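PDB 6P74: OLD nuclease from Thermus scotoductus, which degrades linear or supercoiled double-stranded DNA from 5' to 3', nicks and linearises circular DNA, and hydrolyses ATP in a DNA-stimulated manner. Local coordinates for residues V125-D128 / M129-A133; Q179-D182 / L183-T186; I196-T199 / A200-M203; L247-G250 / I251-A254. All blocks are in the same frame, centred on the assembly; numbering follows the deposited sequence.

Contact 1 (V125-D128 / M129-A133)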
loop_
_atom_site.group_PDB
_atom_site.type_symbol
_atom_site.label_atom_id
_atom_site.label_comp_id
_atom_site.label_asym_id
_atom_site.label_seq_id
_atom_site.Cartn_x
_atom_site.Cartn_y
_atom_site.Cartn_z
ATOM N N VAL A 125 -5.227 -22.056 15.610
ATOM C CA VAL A 125 -4.042 -22.133 14.762
ATOM C C VAL A 125 -2.824 -21.729 15.584
ATOM O O VAL A 125 -2.753 -20.608 16.098
ATOM C CB VAL A 125 -4.199 -21.248 13.518
ATOM C CG1 VAL A 125 -4.329 -19.777 13.907
ATOM C CG2 VAL A 125 -3.018 -21.456 12.565
ATOM N N GLY A 126 -1.868 -22.651 15.728
ATOM C CA GLY A 126 -0.647 -22.388 16.462
ATOM C C GLY A 126 0.505 -21.983 15.539
ATOM O O GLY A 126 0.405 -22.011 14.308
ATOM N N THR A 127 1.617 -21.612 16.175
ATOM C CA THR A 127 2.800 -21.146 15.455
ATOM C C THR A 127 3.312 -22.201 14.481
ATOM O O THR A 127 3.445 -21.946 13.277
ATOM C CB THR A 127 3.895 -20.768 16.458
ATOM O OG1 THR A 127 3.490 -19.612 17.203
ATOM C CG2 THR A 127 5.210 -20.481 15.746
ATOM N N ASP A 128 3.637 -23.389 14.993
ATOM C CA ASP A 128 4.148 -24.449 14.130
ATOM C C ASP A 128 3.187 -24.726 12.987
ATOM O O ASP A 128 3.609 -24.983 11.855
ATOM C CB ASP A 128 4.382 -25.723 14.942
ATOM C CG ASP A 128 5.220 -25.480 16.187
ATOM O OD1 ASP A 128 6.464 -25.366 16.068
ATOM O OD2 ASP A 128 4.624 -25.385 17.283
ATOM N N MET A 129 1.886 -24.674 13.273
ATOM C CA MET A 129 0.885 -24.982 12.271
ATOM C C MET A 129 0.892 -23.942 11.161
ATOM O O MET A 129 0.886 -24.290 9.979
ATOM C CB MET A 129 -0.493 -25.070 12.918
ATOM C CG MET A 129 -1.609 -25.469 11.931
ATOM S SD MET A 129 -3.206 -25.676 12.758
ATOM C CE MET A 129 -2.971 -27.273 13.481
ATOM N N ARG A 130 0.921 -22.659 11.517
ATOM C CA ARG A 130 0.922 -21.636 10.483
ATOM C C ARG A 130 2.251 -21.600 9.731
ATOM O O ARG A 130 2.260 -21.449 8.506
ATOM C CB ARG A 130 0.605 -20.266 11.075
ATOM C CG ARG A 130 0.126 -19.263 10.017
ATOM C CD ARG A 130 0.029 -17.876 10.605
ATOM N NE ARG A 130 0.846 -16.939 9.846
ATOM C CZ ARG A 130 2.113 -16.666 10.125
ATOM N NH1 ARG A 130 2.705 -17.252 11.156
ATOM N NH2 ARG A 130 2.783 -15.809 9.380
ATOM N N ASN A 131 3.382 -21.736 10.441
ATOM C CA ASN A 131 4.669 -21.736 9.753
ATOM C C ASN A 131 4.798 -22.909 8.796
ATOM O O ASN A 131 5.573 -22.836 7.833
ATOM C CB ASN A 131 5.816 -21.759 10.748
ATOM C CG ASN A 131 5.881 -20.500 11.600
ATOM O OD1 ASN A 131 5.204 -19.506 11.322
ATOM N ND2 ASN A 131 6.697 -20.543 12.658
ATOM N N HIS A 132 4.055 -23.986 9.042
ATOM C CA HIS A 132 3.958 -25.082 8.088
ATOM C C HIS A 132 3.823 -24.560 6.664
ATOM O O HIS A 132 4.531 -25.007 5.755
ATOM C CB HIS A 132 2.757 -25.960 8.451
ATOM C CG HIS A 132 2.452 -27.036 7.458
ATOM N ND1 HIS A 132 3.352 -28.028 7.135
ATOM C CD2 HIS A 132 1.333 -27.292 6.735
ATOM C CE1 HIS A 132 2.805 -28.842 6.244
ATOM N NE2 HIS A 132 1.574 -28.424 5.993
ATOM N N ALA A 133 2.913 -23.607 6.458
ATOM C CA ALA A 133 2.489 -23.193 5.127
ATOM C C ALA A 133 2.959 -21.792 4.743
ATOM O O ALA A 133 2.460 -21.240 3.755
ATOM C CB ALA A 133 0.965 -23.275 5.018
#

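Contact 2 (Q179-D182 / L183-T186)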
loop_
_atom_site.group_PDB
_atom_site.type_symbol
_atom_site.label_atom_id
_atom_site.label_comp_id
_atom_site.label_asym_id
_atom_site.label_seq_id
_atom_site.Cartn_x
_atom_site.Cartn_y
_atom_site.Cartn_z
ATOM N N GLN A 179 35.773 -6.075 17.775
ATOM C CA GLN A 179 36.970 -5.319 17.436
ATOM C C GLN A 179 36.674 -4.269 16.372
ATOM O O GLN A 179 37.180 -3.140 16.437
ATOM C CB GLN A 179 38.051 -6.300 16.971
ATOM C CG GLN A 179 39.439 -5.750 16.781
ATOM C CD GLN A 179 40.420 -6.864 16.432
ATOM O OE1 GLN A 179 40.379 -7.941 17.030
ATOM N NE2 GLN A 179 41.287 -6.619 15.446
ATOM N N ALA A 180 35.851 -4.616 15.383
ATOM C CA ALA A 180 35.500 -3.649 14.350
ATOM C C ALA A 180 34.536 -2.598 14.882
ATOM O O ALA A 180 34.651 -1.415 14.543
ATOM C CB ALA A 180 34.910 -4.367 13.141
ATOM N N MET A 181 33.574 -3.006 15.714
ATOM C CA MET A 181 32.661 -2.029 16.303
ATOM C C MET A 181 33.396 -1.015 17.176
ATOM O O MET A 181 32.972 0.143 17.269
ATOM C CB MET A 181 31.569 -2.735 17.108
ATOM C CG MET A 181 30.390 -3.205 16.267
ATOM S SD MET A 181 29.565 -1.864 15.357
ATOM C CE MET A 181 28.971 -0.870 16.726
ATOM N N ASP A 182 34.500 -1.421 17.813
ATOM C CA ASP A 182 35.249 -0.493 18.652
ATOM C C ASP A 182 35.908 0.613 17.840
ATOM O O ASP A 182 36.091 1.722 18.354
ATOM C CB ASP A 182 36.303 -1.243 19.465
ATOM C CG ASP A 182 35.694 -2.077 20.575
ATOM O OD1 ASP A 182 34.529 -1.797 20.952
ATOM O OD2 ASP A 182 36.376 -3.006 21.063
ATOM N N LEU A 183 36.289 0.333 16.586
ATOM C CA LEU A 183 36.835 1.390 15.736
ATOM C C LEU A 183 35.792 2.457 15.438
ATOM O O LEU A 183 36.144 3.615 15.174
ATOM C CB LEU A 183 37.370 0.807 14.426
ATOM C CG LEU A 183 38.818 0.342 14.378
ATOM C CD1 LEU A 183 39.137 -0.558 15.550
ATOM C CD2 LEU A 183 39.039 -0.384 13.071
ATOM N N LEU A 184 34.509 2.080 15.462
ATOM C CA LEU A 184 33.431 3.027 15.211
ATOM C C LEU A 184 33.037 3.801 16.459
ATOM O O LEU A 184 32.610 4.959 16.359
ATOM C CB LEU A 184 32.205 2.295 14.669
ATOM C CG LEU A 184 32.442 1.529 13.377
ATOM C CD1 LEU A 184 31.106 1.074 12.800
ATOM C CD2 LEU A 184 33.230 2.391 12.390
ATOM N N ARG A 185 33.174 3.190 17.635
ATOM C CA ARG A 185 32.583 3.743 18.846
ATOM C C ARG A 185 33.640 4.802 19.168
ATOM O O ARG A 185 34.619 4.576 19.878
ATOM C CB ARG A 185 32.296 2.627 19.838
ATOM C CG ARG A 185 30.974 1.935 19.470
ATOM C CD ARG A 185 30.409 1.109 20.602
ATOM N NE ARG A 185 31.163 -0.130 20.719
ATOM C CZ ARG A 185 30.682 -1.324 20.400
ATOM N NH1 ARG A 185 29.426 -1.434 19.971
ATOM N NH2 ARG A 185 31.453 -2.399 20.527
ATOM N N THR A 186 33.386 5.994 18.628
ATOM C CA THR A 186 33.964 7.255 19.083
ATOM C C THR A 186 33.260 7.681 20.368
ATOM O O THR A 186 32.177 7.179 20.688
ATOM C CB THR A 186 33.662 8.262 17.965
ATOM O OG1 THR A 186 32.246 8.347 17.775
ATOM C CG2 THR A 186 34.331 7.877 16.651
#

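Contact 3 (I196-T199 / A200-M203)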
loop_
_atom_site.group_PDB
_atom_site.type_symbol
_atom_site.label_atom_id
_atom_site.label_comp_id
_atom_site.label_asym_id
_atom_site.label_seq_id
_atom_site.Cartn_x
_atom_site.Cartn_y
_atom_site.Cartn_z
ATOM N N ILE A 196 20.037 7.473 23.100
ATOM C CA ILE A 196 18.995 6.625 22.522
ATOM C C ILE A 196 18.551 5.557 23.523
ATOM O O ILE A 196 17.365 5.443 23.859
ATOM C CB ILE A 196 19.482 5.993 21.207
ATOM C CG1 ILE A 196 19.838 7.079 20.195
ATOM C CG2 ILE A 196 18.420 5.036 20.636
ATOM C CD1 ILE A 196 20.304 6.540 18.837
ATOM N N ALA A 197 19.502 4.765 24.020
ATOM C CA ALA A 197 19.159 3.606 24.836
ATOM C C ALA A 197 18.514 4.014 26.153
ATOM O O ALA A 197 17.561 3.374 26.607
ATOM C CB ALA A 197 20.409 2.760 25.099
ATOM N N GLU A 198 19.034 5.057 26.796
ATOM C CA GLU A 198 18.442 5.483 28.054
ATOM C C GLU A 198 17.036 6.016 27.831
ATOM O O GLU A 198 16.132 5.744 28.626
ATOM C CB GLU A 198 19.315 6.540 28.741
ATOM C CG GLU A 198 20.642 6.027 29.308
ATOM C CD GLU A 198 20.469 4.961 30.391
ATOM O OE1 GLU A 198 20.536 5.302 31.595
ATOM O OE2 GLU A 198 20.269 3.778 30.033
ATOM N N THR A 199 16.833 6.772 26.753
ATOM C CA THR A 199 15.510 7.319 26.492
ATOM C C THR A 199 14.521 6.207 26.182
ATOM O O THR A 199 13.441 6.136 26.786
ATOM C CB THR A 199 15.579 8.331 25.348
ATOM O OG1 THR A 199 16.370 9.450 25.757
ATOM C CG2 THR A 199 14.203 8.814 24.949
ATOM N N ALA A 200 14.884 5.310 25.258
ATOM C CA ALA A 200 14.031 4.163 24.972
ATOM C C ALA A 200 13.677 3.387 26.239
ATOM O O ALA A 200 12.533 2.941 26.402
ATOM C CB ALA A 200 14.709 3.246 23.956
ATOM N N LYS A 201 14.641 3.207 27.146
ATOM C CA LYS A 201 14.354 2.422 28.345
ATOM C C LYS A 201 13.383 3.154 29.252
ATOM O O LYS A 201 12.525 2.530 29.881
ATOM C CB LYS A 201 15.637 2.081 29.098
ATOM C CG LYS A 201 16.370 0.862 28.555
ATOM C CD LYS A 201 17.526 0.499 29.471
ATOM C CE LYS A 201 18.398 -0.595 28.871
ATOM N NZ LYS A 201 19.496 -0.961 29.817
ATOM N N GLN A 202 13.499 4.481 29.324
ATOM C CA GLN A 202 12.538 5.263 30.088
ATOM C C GLN A 202 11.141 5.177 29.468
ATOM O O GLN A 202 10.146 5.001 30.179
ATOM C CB GLN A 202 13.022 6.712 30.182
ATOM C CG GLN A 202 12.106 7.636 30.957
ATOM C CD GLN A 202 12.507 9.094 30.837
ATOM O OE1 GLN A 202 13.380 9.446 30.039
ATOM N NE2 GLN A 202 11.868 9.952 31.626
ATOM N N MET A 203 11.043 5.286 28.140
ATOM C CA MET A 203 9.748 5.096 27.500
ATOM C C MET A 203 9.183 3.715 27.808
ATOM O O MET A 203 7.972 3.559 27.972
ATOM C CB MET A 203 9.845 5.286 25.984
ATOM C CG MET A 203 10.360 6.628 25.514
ATOM S SD MET A 203 9.551 8.085 26.215
ATOM C CE MET A 203 10.509 8.341 27.690
#

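Contact 4 (L247-G250 / I251-A254)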
loop_
_atom_site.group_PDB
_atom_site.type_symbol
_atom_site.label_atom_id
_atom_site.label_comp_id
_atom_site.label_asym_id
_atom_site.label_seq_id
_atom_site.Cartn_x
_atom_site.Cartn_y
_atom_site.Cartn_z
ATOM N N LEU A 247 19.467 1.688 -13.216
ATOM C CA LEU A 247 20.573 0.738 -13.261
ATOM C C LEU A 247 20.628 -0.083 -11.980
ATOM O O LEU A 247 20.768 -1.311 -12.019
ATOM C CB LEU A 247 21.894 1.479 -13.490
ATOM C CG LEU A 247 23.173 0.638 -13.595
ATOM C CD1 LEU A 247 23.205 -0.149 -14.902
ATOM C CD2 LEU A 247 24.428 1.499 -13.438
ATOM N N GLY A 248 20.507 0.586 -10.831
ATOM C CA GLY A 248 20.478 -0.131 -9.568
ATOM C C GLY A 248 19.336 -1.126 -9.490
ATOM O O GLY A 248 19.500 -2.239 -8.983
ATOM N N LEU A 249 18.164 -0.746 -9.999
ATOM C CA LEU A 249 17.024 -1.655 -9.944
ATOM C C LEU A 249 17.277 -2.902 -10.780
ATOM O O LEU A 249 16.958 -4.021 -10.352
ATOM C CB LEU A 249 15.763 -0.938 -10.415
ATOM C CG LEU A 249 15.242 0.145 -9.465
ATOM C CD1 LEU A 249 14.207 1.024 -10.174
ATOM C CD2 LEU A 249 14.669 -0.466 -8.180
ATOM N N GLY A 250 17.841 -2.727 -11.983
ATOM C CA GLY A 250 18.181 -3.874 -12.808
ATOM C C GLY A 250 19.200 -4.786 -12.149
ATOM O O GLY A 250 19.097 -6.012 -12.232
ATOM N N ILE A 251 20.195 -4.200 -11.482
ATOM C CA ILE A 251 21.193 -5.000 -10.782
ATOM C C ILE A 251 20.532 -5.828 -9.691
ATOM O O ILE A 251 20.839 -7.013 -9.515
ATOM C CB ILE A 251 22.296 -4.091 -10.213
ATOM C CG1 ILE A 251 23.138 -3.498 -11.339
ATOM C CG2 ILE A 251 23.175 -4.849 -9.214
ATOM C CD1 ILE A 251 24.208 -2.573 -10.826
ATOM N N GLN A 252 19.611 -5.223 -8.938
ATOM C CA GLN A 252 18.964 -5.955 -7.856
ATOM C C GLN A 252 18.067 -7.058 -8.384
ATOM O O GLN A 252 17.930 -8.102 -7.732
ATOM C CB GLN A 252 18.176 -4.999 -6.970
ATOM C CG GLN A 252 19.046 -4.325 -5.930
ATOM C CD GLN A 252 18.369 -3.136 -5.277
ATOM O OE1 GLN A 252 17.259 -2.754 -5.658
ATOM N NE2 GLN A 252 19.039 -2.540 -4.285
ATOM N N SER A 253 17.441 -6.842 -9.547
ATOM C CA SER A 253 16.674 -7.903 -10.195
ATOM C C SER A 253 17.583 -9.032 -10.650
ATOM O O SER A 253 17.220 -10.211 -10.551
ATOM C CB SER A 253 15.909 -7.352 -11.394
ATOM O OG SER A 253 14.871 -6.519 -10.963
ATOM N N ALA A 254 18.752 -8.679 -11.188
ATOM C CA ALA A 254 19.712 -9.688 -11.602
ATOM C C ALA A 254 20.198 -10.501 -10.406
ATOM O O ALA A 254 20.373 -11.719 -10.506
ATOM C CB ALA A 254 20.881 -9.023 -12.333
#

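Contact 1 (V125-D128 / M129-A133)
Gly126 O accepts the amide of Arg130 at 2.9 Å from its N, and this bond opens the short helix 127-132, with Gly126 as the N-cap residue. Two more i to i+4 bonds follow. Asn131 N reaches Thr127 O at 2.8 Å, almost straight at 174°, while the bond from His132 N to Asp128 O is more bent, at 142°.

One side-chain pair brings a methyl against a carboxamide. Thr127 and Asn131 run side by side and point the same way, the methyl CG2 of Thr127 coming 3.4 Å from Asn131 ND2. With OG1 beside the backbone N (chi1 -67°), CG2 is left on the side of the carbonyl carbon, where the Asn131 amide lies. Asn131 OD1 makes a weak hydrogen bond to Arg134 NH1.

The apolar contacts are looser. Val125 CG2 lies 4.1 Å from Arg130 CB and 4.2 Å from Met129 SD, so the residue before the cap rests on the first turn.

A sulfate sits at Gly126 and a HEPES molecule at Thr127. Met129 is buried against Tyr80 and Gln82 of strand 79-82, Ile87 and Phe90 of strand 85-97 and Pro107 of strand 100-109, so the helix packs on the antiparallel sheet of the ATPase domain. Arg130 leans on Leu105 and Trp49, its NE bonded to Val44 O.

Contact 2 (Q179-D182 / L183-T186)
The C-terminal part of helix 170-184, where its bonding weakens, lies in the dimerization domain, and here Met181 and Asp182 meet Arg185. Thr186 then caps the next helix, 187-205, its OG1 bonded to Val189 N. The Arg185 side chain folds back over the turn. Its NH2 gives a hydrogen bond to Asp182 OD1 at 3.2 Å, within a salt bridge. The carboxylate oxygen lies close to the guanidinium plane, at its edge, and is approached from the syn side but well out of the carboxylate plane. The two planes are 63° apart, and a single N-H links the groups.

Met181 takes the face of the guanidinium. CB lies 3.4 Å from Arg185 NH2, and CE comes 3.3 Å from Arg185 NH1. Bends at chi2 (-58°) and chi3 (-63°) swing that methyl round to the arginine, while SD passes 4.2 Å from Leu184 CD1. Apart from this group, Leu183 CD1 rests 3.4 Å from Gln179 O.

The backbone bonds here are weak: Arg185 N is divided between Met181 O at 3.1 Å and Asp182 O, and Leu183 N and Leu184 N reach back only three residues. Leu184 and Ala180 pack on Phe173 and Val176 of the second subunit.

Arg185 NH2 also forms a salt bridge with Glu178 OE2. Two carboxylates thus draw on one NH2 group, which probably favours the charged arginine and ties its side chain back along the helix just as the main-chain bonding fades.

Contact 3 (I196-T199 / A200-M203)
Thr199 O takes the amide of Met203 at 2.9 Å from its N, one of four i to i+4 backbone bonds in this stretch of helix 187-205. Ala200 N to Ile196 O is equally short and nearly straight, at 174°. Lys201 N to Ala197 O and Gln202 N to Glu198 O are a little longer and more bent.

Aliphatic carbons of the later residues settle over the carbonyl oxygens of the earlier turn. Lys201 CG lies 3.4 Å from Ala197 O, and the rest of its chain is extended, carrying the ammonium back toward the N-terminal end of the helix, outward from the backbone. Met203 CG comes 3.4 Å from Thr199 O. With chi2 at -51° and chi3 at 88°, the methionine doubles back, bringing CE to 3.8 Å from that same oxygen.

Glu198 OE2 stands 4.8 Å from Lys201 NZ, too far for a salt bridge, though the opposite charges probably attract weakly.

The helix touches two partners. Ala197 and Ala200 pack on Ile217 of strand 217-220, and Ala200 also meets Ala254 of the second subunit. Ile196, Ala200 and Met203 offer carbon and sulfur to that subunit, whereas Thr199 packs on its Glu261; the Thr199 hydroxyl is bonded to Thr195 O within its own helix. The charges of Glu198 and Lys201 lie on more exposed residues.

Contact 4 (L247-G250 / I251-A254)
Leu247 O, Gly248 O, Leu249 O and Gly250 O accept the backbone amides of Ile251, Gln252, Ser253 and Ala254 in turn. The four bonds are alike, from 3.0 Å between Ile251 N and Leu247 O to 2.9 Å between Ala254 N and Gly250 O, with N-H...O angles of 156 to 159°.

With chi1 at -70° the Ser253 hydroxyl sits beside its own backbone N, which brings OG to 3.3 Å from Leu249 O. Its hydrogen bond, however, is with Met280 O, so this buried hydroxyl is satisfied by a loop of the same chain. All this is regular alpha-helix, the first turns of helix 246-266 in the C-terminal part of the ATPase domain, where the helix approaches the partner subunit.

Ile251 CG1 sits 3.3 Å from Leu247 O, and its CD1 continues along the helix to 4.4 Å from Leu247 CG, a light apolar touch. Gln252 is extended beyond CG, with OE1 4.3 Å from Leu249 CD2; it packs on Tyr235 of strand 232-235, as does Ile251. Ile251 and Ala254 also press on Leu204 of the second subunit, and Leu249 packs on its Arg53.

All four contacts are short, local helical stretches, two of them at helix ends, yet their settings differ. Contact 4 is the most buried; contacts 1, 2 and 3 are partly buried and mix buried with exposed residues. Contacts 2 and 3 belong to consecutive helices of the dimerization domain, their centres about 22 Å apart, and with contact 4 they touch the second subunit; Ala200 of contact 3 in one chain packs on Ala254 of contact 4 in the other. Contact 1 meets no other chain and lies on the ATPase sheet instead. Backbone bonding is regular in contacts 3 and 4, begins at a cap in contact 1 and weakens in contact 2, the one with a salt bridge across its segments.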